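PDB 2V27: phenylalanine hydroxylase from Colwellia psychrerythraea, which probably catalyses the iron-dependent hydroxylation of L-phenylalanine to L-tyrosine, using tetrahydrobiopterin and molecular oxygen. Local coordinates for residues A37-K42 against G189-A194; P62-V67 against H122-H127; V70-V73 against W77-Y80; F205-V210 against D242-L247; Y225-T228 against D232-E235. All coordinates share one frame; numbering follows the deposited sequence.

Interaction 1: residues A37-K42 against G189-A194; sequences ACIKDK and GETDYA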
# COMPACT_ATOMS: atom_id res chain seq x y z
N ALA B 37 12.37 17.04 -15.43
CA ALA B 37 11.29 18.00 -15.16
C ALA B 37 10.71 17.85 -13.73
O ALA B 37 10.47 18.85 -13.06
CB ALA B 37 10.21 17.86 -16.22
N CYS B 38 10.50 16.62 -13.24
CA CYS B 38 9.90 16.39 -11.89
C CYS B 38 10.74 16.94 -10.77
O CYS B 38 10.19 17.46 -9.79
CB CYS B 38 9.60 14.88 -11.60
SG CYS B 38 8.38 14.23 -12.74
N ILE B 39 12.08 16.89 -10.89
CA ILE B 39 12.93 17.20 -9.76
C ILE B 39 13.59 18.58 -9.77
O ILE B 39 14.38 18.92 -8.89
CB ILE B 39 13.98 16.09 -9.51
CG1 ILE B 39 15.08 16.16 -10.56
CG2 ILE B 39 13.28 14.72 -9.35
CD1 ILE B 39 16.05 15.02 -10.47
N LYS B 40 13.20 19.39 -10.74
CA LYS B 40 13.78 20.73 -10.90
C LYS B 40 14.17 21.51 -9.63
O LYS B 40 15.36 21.83 -9.48
CB LYS B 40 12.92 21.62 -11.85
NZ LYS B 40 11.42 21.44 -15.88
N ASP B 41 13.19 21.79 -8.75
CA ASP B 41 13.34 22.52 -7.46
C ASP B 41 13.00 21.60 -6.24
O ASP B 41 12.51 22.03 -5.16
CB ASP B 41 12.38 23.73 -7.43
CG ASP B 41 12.92 24.93 -8.21
OD1 ASP B 41 13.30 24.77 -9.41
OD2 ASP B 41 12.94 26.03 -7.63
N LYS B 42 13.23 20.31 -6.44
CA LYS B 42 12.80 19.28 -5.48
C LYS B 42 14.00 18.45 -5.06
O LYS B 42 14.18 18.22 -3.88
CB LYS B 42 11.68 18.41 -6.06
CG LYS B 42 10.40 19.28 -6.35
CD LYS B 42 9.20 18.44 -6.79
CE LYS B 42 8.00 19.31 -7.37
NZ LYS B 42 7.69 18.80 -8.79
N GLY B 189 6.05 9.49 -9.41
CA GLY B 189 4.99 9.24 -8.37
C GLY B 189 5.53 9.42 -6.95
O GLY B 189 4.91 10.11 -6.12
N GLU B 190 6.73 8.90 -6.70
CA GLU B 190 7.36 9.11 -5.39
C GLU B 190 7.75 10.56 -5.11
O GLU B 190 7.62 11.01 -3.96
CB GLU B 190 8.60 8.24 -5.24
CG GLU B 190 8.39 6.74 -5.33
CD GLU B 190 7.53 6.13 -4.19
OE1 GLU B 190 7.22 6.85 -3.24
OE2 GLU B 190 7.19 4.92 -4.34
N THR B 191 8.22 11.27 -6.13
CA THR B 191 8.60 12.66 -5.95
C THR B 191 7.38 13.53 -5.58
O THR B 191 7.43 14.37 -4.68
CB THR B 191 9.29 13.19 -7.22
OG1 THR B 191 10.59 12.60 -7.28
CG2 THR B 191 9.46 14.71 -7.17
N ASP B 192 6.28 13.33 -6.33
CA ASP B 192 5.10 14.17 -6.09
C ASP B 192 4.59 13.91 -4.67
O ASP B 192 4.30 14.84 -3.93
CB ASP B 192 4.01 13.80 -7.09
CG ASP B 192 2.74 14.65 -6.94
OD1 ASP B 192 1.66 14.08 -7.15
OD2 ASP B 192 2.80 15.86 -6.72
N TYR B 193 4.54 12.66 -4.26
CA TYR B 193 3.94 12.30 -2.98
C TYR B 193 4.83 12.83 -1.84
O TYR B 193 4.36 13.47 -0.90
CB TYR B 193 3.79 10.78 -2.92
CG TYR B 193 3.33 10.23 -1.60
CD1 TYR B 193 1.95 10.06 -1.27
CD2 TYR B 193 4.29 9.76 -0.68
CE1 TYR B 193 1.57 9.49 -0.03
CE2 TYR B 193 3.93 9.21 0.54
CZ TYR B 193 2.56 9.07 0.87
OH TYR B 193 2.21 8.49 2.08
N ALA B 194 6.15 12.61 -1.96
CA ALA B 194 7.10 13.06 -0.93
C ALA B 194 7.08 14.58 -0.77
O ALA B 194 7.19 15.06 0.36
CB ALA B 194 8.53 12.56 -1.26
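Cys38 sits at the end of helix 22-38 and faces Thr191 on helix 188-196. Its carbonyl O lies 3.9 Å from Thr191 CG2, and this methyl also comes near Cys38 CB. The thiol itself is not the touching group. Next, Ile39 leaves the helical backbone path. Its CG1 branch is turned between the backbone N and the carbonyl carbon (chi1 74°), and that carries the long arm away from Thr191. The short branch does the touching, with Ile39 CG2 4.0 Å from Thr191 OG1. The two side chains are roughly perpendicular. The contact thus joins the C-terminal end of one helix, and the turn after it, to the flank of another within the largely helical hydroxylase fold. Thr191 turns its two branches to different tasks. CG2 faces the turn, whereas OG1 turns back to the chain before it, where Val184 O is its main hydrogen-bond partner and Ser187 O shares in the bonding. Further on, the backbone N of Lys42 reaches back to Ile39 O at 3.0 Å and closes the turn. The Lys42 side chain then runs past Thr191, with CD 3.8 Å from Thr191 CG2. A bend at chi4 (124°) brings Lys42 NZ within 3.0 Å of Cys38 O, in the carbonyl plane. A positive amine at this carbonyl would probably suit the negative end of the helix dipole.

Interaction 2: residues P62-V67 against H122-H127; sequences PQLDEV and HEIFGH. With FE (Fe (III) ion), chain E.
Ile124 meets Pro62, Leu64 and Val67, while two flat imidazoles on the same helix, His122 and His127, turn to the iron. The His127 ring has Glu123 OE1 at its edge, in the ring plane, and the ring of Phe100 meets it with the planes at about 65°. The His122 ring is held at both nitrogens: ND1 is hydrogen-bonded to Ser186, and NE2 binds the iron at 2.0 Å. His127 NE2 binds the same iron at 2.1 Å. Glu167 adds both carboxylate oxygens, and together the three residues form the facial triad of two histidines and one carboxylate known from the aromatic amino acid hydroxylases. Two waters are also bound to the metal. The first of them donates to Glu123 OE1 over 2.6 Å, so Glu123 acts as a second-shell partner. A wider pi-type turn runs through residues 122-127 of this helix. The contact with residues 62-67 is apolar. Ile124 points its CB toward them and touches them with two methyls, CD1 and CG2. With CG1 anti to the carbonyl carbon (chi1 -66°), CD1 extends to Leu64 CD2 at 3.7 Å and to Pro62 CG at 3.9 Å. The CG2 branch instead lies 4.1 Å from Val67 CG2. Pro62 and Ile124 run antiparallel alongside each other, whereas Leu64 and Val67 come at it on a slant. Trp28 of helix 22-38 packs on both Pro62 and Ile124.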
# COMPACT_ATOMS: atom_id res chain seq x y z
N PRO B 62 23.79 5.00 -20.50
CA PRO B 62 25.25 5.08 -20.50
C PRO B 62 25.88 3.72 -20.23
O PRO B 62 25.30 2.89 -19.52
CB PRO B 62 25.56 6.06 -19.33
CG PRO B 62 24.43 5.86 -18.38
CD PRO B 62 23.20 5.71 -19.33
N GLN B 63 27.08 3.50 -20.80
CA GLN B 63 27.89 2.38 -20.37
C GLN B 63 28.33 2.59 -18.92
O GLN B 63 28.63 3.76 -18.53
CB GLN B 63 29.10 2.25 -21.30
CG GLN B 63 28.66 1.93 -22.72
CD GLN B 63 27.95 0.61 -22.82
OE1 GLN B 63 28.34 -0.38 -22.20
NE2 GLN B 63 26.88 0.58 -23.63
N LEU B 64 28.39 1.49 -18.16
CA LEU B 64 28.77 1.58 -16.73
C LEU B 64 30.13 2.30 -16.60
O LEU B 64 30.31 3.13 -15.73
CB LEU B 64 28.77 0.22 -16.02
CG LEU B 64 27.35 -0.35 -15.86
CD1 LEU B 64 27.36 -1.57 -14.89
CD2 LEU B 64 26.34 0.72 -15.40
N ASP B 65 31.07 2.04 -17.52
CA ASP B 65 32.39 2.71 -17.43
C ASP B 65 32.33 4.22 -17.52
O ASP B 65 33.17 4.92 -16.91
CB ASP B 65 33.33 2.20 -18.53
CG ASP B 65 33.88 0.84 -18.21
OD2 ASP B 65 34.74 0.37 -19.01
N GLU B 66 31.35 4.73 -18.25
CA GLU B 66 31.24 6.19 -18.38
C GLU B 66 30.77 6.86 -17.09
O GLU B 66 31.08 8.05 -16.83
CB GLU B 66 30.40 6.59 -19.59
CG GLU B 66 31.15 6.17 -20.94
CD GLU B 66 32.71 6.42 -20.93
OE1 GLU B 66 33.51 5.45 -20.85
OE2 GLU B 66 33.13 7.60 -21.02
N VAL B 67 30.06 6.08 -16.28
CA VAL B 67 29.67 6.58 -14.98
C VAL B 67 30.79 6.31 -13.95
O VAL B 67 31.18 7.22 -13.20
CB VAL B 67 28.33 5.97 -14.54
CG1 VAL B 67 27.96 6.53 -13.22
CG2 VAL B 67 27.25 6.24 -15.59
N HIS B 122 16.85 3.51 -12.13
CA HIS B 122 16.83 3.78 -10.68
C HIS B 122 18.25 3.99 -10.13
O HIS B 122 18.53 4.95 -9.43
CB HIS B 122 16.12 2.67 -9.92
CG HIS B 122 16.31 2.79 -8.44
ND1 HIS B 122 15.83 3.88 -7.73
CD2 HIS B 122 17.02 2.05 -7.55
CE1 HIS B 122 16.15 3.74 -6.45
NE2 HIS B 122 16.89 2.64 -6.32
N GLU B 123 19.18 3.10 -10.47
CA GLU B 123 20.51 3.17 -9.84
C GLU B 123 21.31 4.34 -10.38
O GLU B 123 21.91 5.06 -9.57
CB GLU B 123 21.32 1.86 -10.06
CG GLU B 123 20.58 0.56 -9.68
CD GLU B 123 20.34 0.38 -8.20
OE1 GLU B 123 20.52 1.34 -7.39
OE2 GLU B 123 19.97 -0.77 -7.83
N ILE B 124 21.36 4.50 -11.72
CA ILE B 124 22.23 5.53 -12.27
C ILE B 124 21.63 6.94 -12.08
O ILE B 124 22.34 7.85 -11.68
CB ILE B 124 22.61 5.22 -13.76
CG1 ILE B 124 23.48 3.94 -13.81
CG2 ILE B 124 23.35 6.38 -14.40
CD1 ILE B 124 24.01 3.62 -15.20
N PHE B 125 20.33 7.09 -12.37
CA PHE B 125 19.71 8.38 -12.17
C PHE B 125 19.44 8.67 -10.68
O PHE B 125 19.69 9.80 -10.17
CB PHE B 125 18.43 8.48 -13.01
CG PHE B 125 17.88 9.86 -13.04
CD1 PHE B 125 18.13 10.72 -14.13
CD2 PHE B 125 17.06 10.26 -12.03
CE1 PHE B 125 17.61 12.04 -14.14
CE2 PHE B 125 16.53 11.52 -12.02
CZ PHE B 125 16.77 12.42 -13.04
N GLY B 126 18.92 7.67 -9.97
CA GLY B 126 18.56 7.91 -8.57
C GLY B 126 19.71 8.04 -7.58
O GLY B 126 19.62 8.86 -6.64
N HIS B 127 20.73 7.15 -7.70
CA HIS B 127 21.83 7.09 -6.70
C HIS B 127 23.18 7.65 -7.16
O HIS B 127 23.90 8.33 -6.42
CB HIS B 127 22.02 5.66 -6.18
CG HIS B 127 20.85 5.13 -5.40
ND1 HIS B 127 20.28 5.79 -4.31
CD2 HIS B 127 20.12 4.01 -5.58
CE1 HIS B 127 19.26 5.07 -3.86
NE2 HIS B 127 19.13 4.00 -4.61
FE FE E . 17.80 2.31 -4.54
O HOH W 1 19.25 0.91 -5.11
O HOH W 2 16.63 0.38 -4.38

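Interaction 3: residues V70-V73 against W77-Y80; sequences VLKV and WECY. With SO4 (sulfate ion), chain F.
Leu71 and Trp77 form the centre of this contact between the helix of residues 64-75 and the strand that follows it. Leu71 CB is 3.2 Å from the carbonyl O of Trp77 and 3.9 Å from Trp77 CB. Further out on the same side chain, Leu71 CD1 reaches Cys79 SG at 4.1 Å. The backbones are joined by a weak, bent hydrogen bond: Trp77 N gives to Leu71 O over 3.2 Å, at an angle of 128°. Leu71 O also has weak bonds from the hydroxyls of Ser74 and Thr75 in the turn. Beside this core, Lys72 runs extended along the strand. Its CG lies 3.3 Å from Trp77 O. Farther out, Lys72 CE packs on Glu78 CB at 3.7 Å. The charged ends do not touch, as Lys72 NZ and Glu78 OE2 stay 4.7 Å apart. The indole of Trp77 leads away from the helix toward Leu131 and the helix of residues 134-147. The strand itself is held by backbone bonds to residues 98-102 in a two-stranded parallel sheet. Ser68 OG on the helix also bonds Cys79 N. Farther along, Tyr80 OH donates to O1 of a sulfate at 2.7 Å, and Lys99 and Arg93 bond the same anion, which is probably from the crystallisation liquor. The join is therefore mainly apolar, with one weak backbone bond across it. Charge attraction between Lys72 and Glu78 probably adds only a loose, long-range pull at the rim.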
# COMPACT_ATOMS: atom_id res chain seq x y z
N VAL B 70 33.78 8.67 -13.64
CA VAL B 70 33.54 9.94 -12.91
C VAL B 70 33.41 9.69 -11.40
O VAL B 70 33.91 10.44 -10.58
CB VAL B 70 32.24 10.65 -13.41
CG1 VAL B 70 31.96 11.92 -12.61
CG2 VAL B 70 32.32 10.89 -14.97
N LEU B 71 32.74 8.59 -11.04
CA LEU B 71 32.74 8.19 -9.61
C LEU B 71 34.20 7.95 -9.11
O LEU B 71 34.55 8.25 -7.97
CB LEU B 71 31.92 6.92 -9.42
CG LEU B 71 30.42 7.02 -9.76
CD1 LEU B 71 29.77 5.74 -9.35
CD2 LEU B 71 29.79 8.24 -9.10
N LYS B 72 35.06 7.39 -9.96
CA LYS B 72 36.42 7.06 -9.52
C LYS B 72 37.18 8.35 -9.20
O LYS B 72 37.80 8.45 -8.11
CB LYS B 72 37.13 6.27 -10.60
CG LYS B 72 36.87 4.77 -10.46
CD LYS B 72 37.21 3.94 -11.69
CE LYS B 72 36.72 2.54 -11.47
NZ LYS B 72 36.73 1.79 -12.73
N VAL B 73 37.07 9.37 -10.06
CA VAL B 73 37.79 10.60 -9.79
C VAL B 73 37.18 11.46 -8.69
O VAL B 73 37.90 12.18 -8.00
CB VAL B 73 38.07 11.43 -11.09
CG1 VAL B 73 38.84 10.57 -12.08
CG2 VAL B 73 36.79 11.93 -11.72
N TRP B 77 34.58 5.67 -6.00
CA TRP B 77 33.55 4.65 -6.23
C TRP B 77 33.53 4.15 -7.66
O TRP B 77 34.14 4.77 -8.56
CB TRP B 77 32.16 5.22 -5.88
CG TRP B 77 31.94 5.07 -4.38
CD1 TRP B 77 32.50 5.82 -3.32
CD2 TRP B 77 31.09 4.09 -3.75
NE1 TRP B 77 32.06 5.32 -2.10
CE2 TRP B 77 31.19 4.27 -2.34
CE3 TRP B 77 30.30 3.02 -4.23
CZ2 TRP B 77 30.49 3.46 -1.41
CZ3 TRP B 77 29.59 2.20 -3.31
CH2 TRP B 77 29.71 2.44 -1.90
N GLU B 78 32.85 3.02 -7.91
CA GLU B 78 32.57 2.55 -9.27
C GLU B 78 31.18 1.88 -9.28
O GLU B 78 30.66 1.49 -8.17
CB GLU B 78 33.59 1.49 -9.73
CG GLU B 78 33.65 0.25 -8.80
CD GLU B 78 34.87 -0.60 -9.07
OE1 GLU B 78 34.69 -1.63 -9.74
OE2 GLU B 78 35.96 -0.25 -8.55
N CYS B 79 30.60 1.75 -10.48
CA CYS B 79 29.39 0.98 -10.66
C CYS B 79 29.82 -0.45 -10.89
O CYS B 79 30.82 -0.70 -11.61
CB CYS B 79 28.63 1.40 -11.93
SG CYS B 79 27.99 3.09 -11.85
N TYR B 80 29.08 -1.39 -10.35
CA TYR B 80 29.48 -2.78 -10.41
C TYR B 80 28.32 -3.55 -10.98
O TYR B 80 27.26 -3.64 -10.35
CB TYR B 80 29.82 -3.24 -8.99
CG TYR B 80 30.29 -4.67 -8.83
CD1 TYR B 80 31.67 -4.93 -8.71
CD2 TYR B 80 29.40 -5.72 -8.75
CE1 TYR B 80 32.12 -6.23 -8.52
CE2 TYR B 80 29.85 -7.02 -8.59
CZ TYR B 80 31.23 -7.24 -8.46
OH TYR B 80 31.69 -8.52 -8.30
S SO4 F . 35.34 -8.23 -7.26
O1 SO4 F . 33.96 -8.62 -6.83
O2 SO4 F . 35.63 -9.09 -8.43
O3 SO4 F . 35.44 -6.81 -7.61
O4 SO4 F . 36.26 -8.53 -6.11

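Interaction 4: residues F205-V210 against D242-L247; sequences FDILDV and DDIMEL
An apolar helix-to-helix contact joins the short helix 207-211 to helix 241-254, with Ile207 against Leu247. It lies in the outer part of the chain, away from the iron site. Leu247 turns its CB toward the short helix, and its CD1 meets Ile207 CG2 at 4.0 Å. These two side chains lie nearly perpendicular. With CG1 of Ile207 anti to the backbone N (chi1 -174°), the CG1-CD1 arm extends to Ile244. There the two CD1 methyls of Ile207 and Ile244 approach to 4.4 Å, a looser touch. Leu208 adds a flanking contact, with CD1 4.0 Å from the carbonyl O of Leu247. It also packs on Gln250, Ala251 and Leu254, so it follows the long helix beyond Leu247. Phe239 lies against both Ile244 and Leu247. The start of the short helix is fixed by Asp206 at the N-cap position, and Asp209 OD1 is itself hydrogen-bonded to His257. In the capping bond, Asp209 N gives to Asp206 OD1 over 3.0 Å at a nearly straight 168°, using the oxygen's anti lone pair.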
# COMPACT_ATOMS: atom_id res chain seq x y z
N PHE B 205 15.37 13.82 11.34
CA PHE B 205 16.14 12.59 11.46
C PHE B 205 16.60 12.36 12.93
O PHE B 205 17.13 13.30 13.56
CB PHE B 205 17.37 12.63 10.55
CG PHE B 205 18.15 11.37 10.58
CD1 PHE B 205 17.86 10.26 9.71
CD2 PHE B 205 19.18 11.25 11.51
CE1 PHE B 205 18.61 9.06 9.79
CE2 PHE B 205 19.90 10.07 11.59
CZ PHE B 205 19.59 8.96 10.72
N ASP B 206 16.43 11.14 13.44
CA ASP B 206 16.99 10.74 14.71
C ASP B 206 17.24 9.26 14.54
O ASP B 206 16.33 8.47 14.19
CB ASP B 206 16.01 11.02 15.84
CG ASP B 206 16.50 10.49 17.18
OD1 ASP B 206 16.37 9.28 17.47
OD2 ASP B 206 17.05 11.29 17.94
N ILE B 207 18.47 8.84 14.78
CA ILE B 207 18.85 7.49 14.40
C ILE B 207 18.07 6.45 15.19
O ILE B 207 17.72 5.39 14.68
CB ILE B 207 20.40 7.29 14.50
CG1 ILE B 207 20.76 5.91 13.94
CG2 ILE B 207 20.92 7.55 15.92
CD1 ILE B 207 22.18 5.86 13.24
N LEU B 208 17.85 6.71 16.49
CA LEU B 208 17.07 5.75 17.29
C LEU B 208 15.62 5.66 16.77
O LEU B 208 15.11 4.53 16.58
CB LEU B 208 17.14 6.10 18.82
CG LEU B 208 16.43 5.09 19.69
CD1 LEU B 208 17.06 3.69 19.59
CD2 LEU B 208 16.63 5.65 21.11
N ASP B 209 14.97 6.80 16.50
CA ASP B 209 13.61 6.77 15.91
C ASP B 209 13.62 5.91 14.61
O ASP B 209 12.75 5.04 14.40
CB ASP B 209 13.09 8.17 15.58
CG ASP B 209 12.49 8.83 16.72
OD1 ASP B 209 11.85 8.14 17.54
OD2 ASP B 209 12.64 10.07 16.74
N VAL B 210 14.64 6.16 13.77
CA VAL B 210 14.71 5.50 12.45
C VAL B 210 14.86 4.00 12.67
O VAL B 210 14.10 3.23 12.09
CB VAL B 210 15.90 6.03 11.63
CG1 VAL B 210 16.24 5.07 10.40
CG2 VAL B 210 15.63 7.40 11.17
N ASP B 242 30.75 -0.90 16.36
CA ASP B 242 30.23 -1.17 17.70
C ASP B 242 29.21 -0.15 18.19
O ASP B 242 28.25 -0.53 18.87
CB ASP B 242 31.38 -1.25 18.72
CG ASP B 242 32.33 -2.41 18.45
OD1 ASP B 242 31.94 -3.39 17.78
OD2 ASP B 242 33.48 -2.31 18.93
N ASP B 243 29.42 1.14 17.87
CA ASP B 243 28.46 2.20 18.26
C ASP B 243 27.12 1.95 17.57
O ASP B 243 26.06 2.04 18.20
CB ASP B 243 28.92 3.61 17.90
CG ASP B 243 30.22 4.02 18.59
OD1 ASP B 243 30.48 3.55 19.74
OD2 ASP B 243 30.96 4.82 17.97
N ILE B 244 27.16 1.64 16.27
CA ILE B 244 25.93 1.31 15.56
C ILE B 244 25.17 0.12 16.18
O ILE B 244 23.93 0.16 16.37
CB ILE B 244 26.20 1.08 14.03
CG1 ILE B 244 26.80 2.34 13.34
CG2 ILE B 244 24.97 0.54 13.32
CD1 ILE B 244 25.92 3.63 13.23
N MET B 245 25.90 -0.94 16.55
CA MET B 245 25.28 -2.13 17.13
C MET B 245 24.74 -1.84 18.56
O MET B 245 23.70 -2.38 18.93
CB MET B 245 26.21 -3.35 17.11
CG MET B 245 26.58 -3.81 15.69
SD MET B 245 25.19 -3.75 14.51
CE MET B 245 26.13 -4.01 12.98
N GLU B 246 25.40 -0.92 19.27
CA GLU B 246 24.84 -0.43 20.56
C GLU B 246 23.46 0.24 20.33
O GLU B 246 22.53 0.01 21.09
CB GLU B 246 25.76 0.57 21.25
CG GLU B 246 26.90 -0.07 22.00
CD GLU B 246 27.77 0.96 22.70
OE1 GLU B 246 27.43 2.18 22.71
OE2 GLU B 246 28.82 0.53 23.22
N LEU B 247 23.34 1.04 19.27
CA LEU B 247 22.08 1.71 18.94
C LEU B 247 20.99 0.69 18.56
O LEU B 247 19.81 0.82 18.94
CB LEU B 247 22.34 2.71 17.81
CG LEU B 247 23.08 3.97 18.27
CD1 LEU B 247 23.68 4.88 17.16
CD2 LEU B 247 22.18 4.85 19.17

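Interaction 5: residues Y225-T228 against D232-E235; sequences YMLT and DLDE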
# COMPACT_ATOMS: atom_id res chain seq x y z
N TYR B 225 12.02 10.65 7.09
CA TYR B 225 12.97 11.36 7.98
C TYR B 225 13.80 12.38 7.21
O TYR B 225 14.24 12.16 6.10
CB TYR B 225 13.88 10.39 8.73
CG TYR B 225 13.08 9.61 9.74
CD1 TYR B 225 12.59 8.34 9.42
CD2 TYR B 225 12.82 10.14 11.02
CE1 TYR B 225 11.83 7.60 10.38
CE2 TYR B 225 12.08 9.43 11.97
CZ TYR B 225 11.58 8.15 11.66
OH TYR B 225 10.82 7.43 12.60
N MET B 226 13.97 13.54 7.84
CA MET B 226 14.63 14.67 7.21
C MET B 226 15.95 15.04 7.87
O MET B 226 15.99 15.32 9.08
CB MET B 226 13.73 15.88 7.25
CG MET B 226 12.31 15.63 6.67
SD MET B 226 11.33 17.18 6.67
CE MET B 226 11.01 17.35 8.41
N LEU B 227 17.02 15.08 7.07
CA LEU B 227 18.25 15.79 7.47
C LEU B 227 18.07 17.27 7.14
O LEU B 227 17.06 17.66 6.59
CB LEU B 227 19.46 15.23 6.69
CG LEU B 227 19.69 13.70 6.69
CD1 LEU B 227 20.85 13.38 5.69
CD2 LEU B 227 20.02 13.16 8.06
N THR B 228 19.07 18.09 7.45
CA THR B 228 19.06 19.48 6.96
C THR B 228 19.99 19.70 5.76
O THR B 228 19.85 20.70 5.03
CB THR B 228 19.49 20.44 8.05
OG1 THR B 228 20.87 20.21 8.36
CG2 THR B 228 18.58 20.31 9.29
N ASP B 232 24.94 16.10 6.77
CA ASP B 232 24.51 15.53 8.07
C ASP B 232 24.79 14.02 8.21
O ASP B 232 24.89 13.47 9.32
CB ASP B 232 23.04 15.85 8.40
CG ASP B 232 22.77 17.37 8.61
OD1 ASP B 232 23.73 18.14 8.81
OD2 ASP B 232 21.59 17.79 8.57
N LEU B 233 24.94 13.35 7.08
CA LEU B 233 25.31 11.92 7.13
C LEU B 233 26.69 11.71 7.76
O LEU B 233 26.99 10.60 8.21
CB LEU B 233 25.26 11.28 5.73
CG LEU B 233 23.89 11.22 5.04
CD1 LEU B 233 24.05 10.88 3.52
CD2 LEU B 233 22.99 10.25 5.77
N ASP B 234 27.54 12.73 7.73
CA ASP B 234 28.85 12.61 8.42
C ASP B 234 28.75 12.10 9.85
O ASP B 234 29.57 11.28 10.26
CB ASP B 234 29.63 13.91 8.41
CG ASP B 234 29.97 14.39 7.03
OD1 ASP B 234 29.80 13.64 6.01
OD2 ASP B 234 30.40 15.57 6.95
N GLU B 235 27.74 12.55 10.60
CA GLU B 235 27.55 12.08 12.00
C GLU B 235 27.38 10.56 12.13
O GLU B 235 27.95 9.91 13.05
CB GLU B 235 26.40 12.80 12.71
CG GLU B 235 26.24 12.38 14.18
CD GLU B 235 24.89 12.78 14.81
OE1 GLU B 235 24.14 13.54 14.15
OE2 GLU B 235 24.58 12.33 15.94
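Asp232 takes hydrogen bonds from Thr228 with one carboxylate oxygen. The backbone N of Thr228 gives to Asp232 OD2 over 2.8 Å at 153°, and meets the oxygen nearly along its C-O axis. The hydroxyl of Thr228 also donates to OD2, on the syn side facing the other oxygen. This second bond measures only 2.5 Å from Thr228 OG1 to Asp232 OD2, and Thr228 has two conformers, so its exact length is doubtful. In the conformer described, OG1 lies between the backbone N and the carbonyl carbon (chi1 67°), which turns it to the carboxylate. The other oxygen, Asp232 OD1, is paired with Lys229 NZ in a salt bridge. Both carboxylate oxygens therefore have partners, and the lysine would probably favour the charged form of Asp232. In the first turn that follows, Glu235 N bonds Asp232 O at 3.3 Å. Leu227 CB lies 3.8 Å from Asp232 OD2, against the carboxylate. Beyond it the contact is apolar: Leu227 CD1 packs on Leu233 CG at 3.8 Å, and Tyr180 touches both leucines. Leu227 also has backbone bonds to Leu170 and Asp172 of the neighbouring strand. The arrangement is a tight strand-turn-helix connection, in which an aspartate after the turn accepts from the backbone N and hydroxyl of the residue just past the strand of the mixed sheet.

Interaction 2 is a fully buried contact and carries two of the three protein iron ligands, while interaction 3 is buried at its centre and charged at its rim. They share helix 64-75 and touch through Val67 and Cys79. Interactions 1, 4 and 5 are only partly buried. Interaction 1 meets interaction 2 where Ile39 packs on Phe125. Interactions 4 and 5 also touch: Phe205 N probably bonds Met226 O, and Phe205 packs on Leu227. The chemistry differs with place. Interactions 2 and 4 are apolar across their segments, interaction 5 rests on a carboxylate, and interaction 3 adds one weak backbone bond. Interaction 1 has van der Waals contacts alone across its segments; its lysine bonds within its own segment.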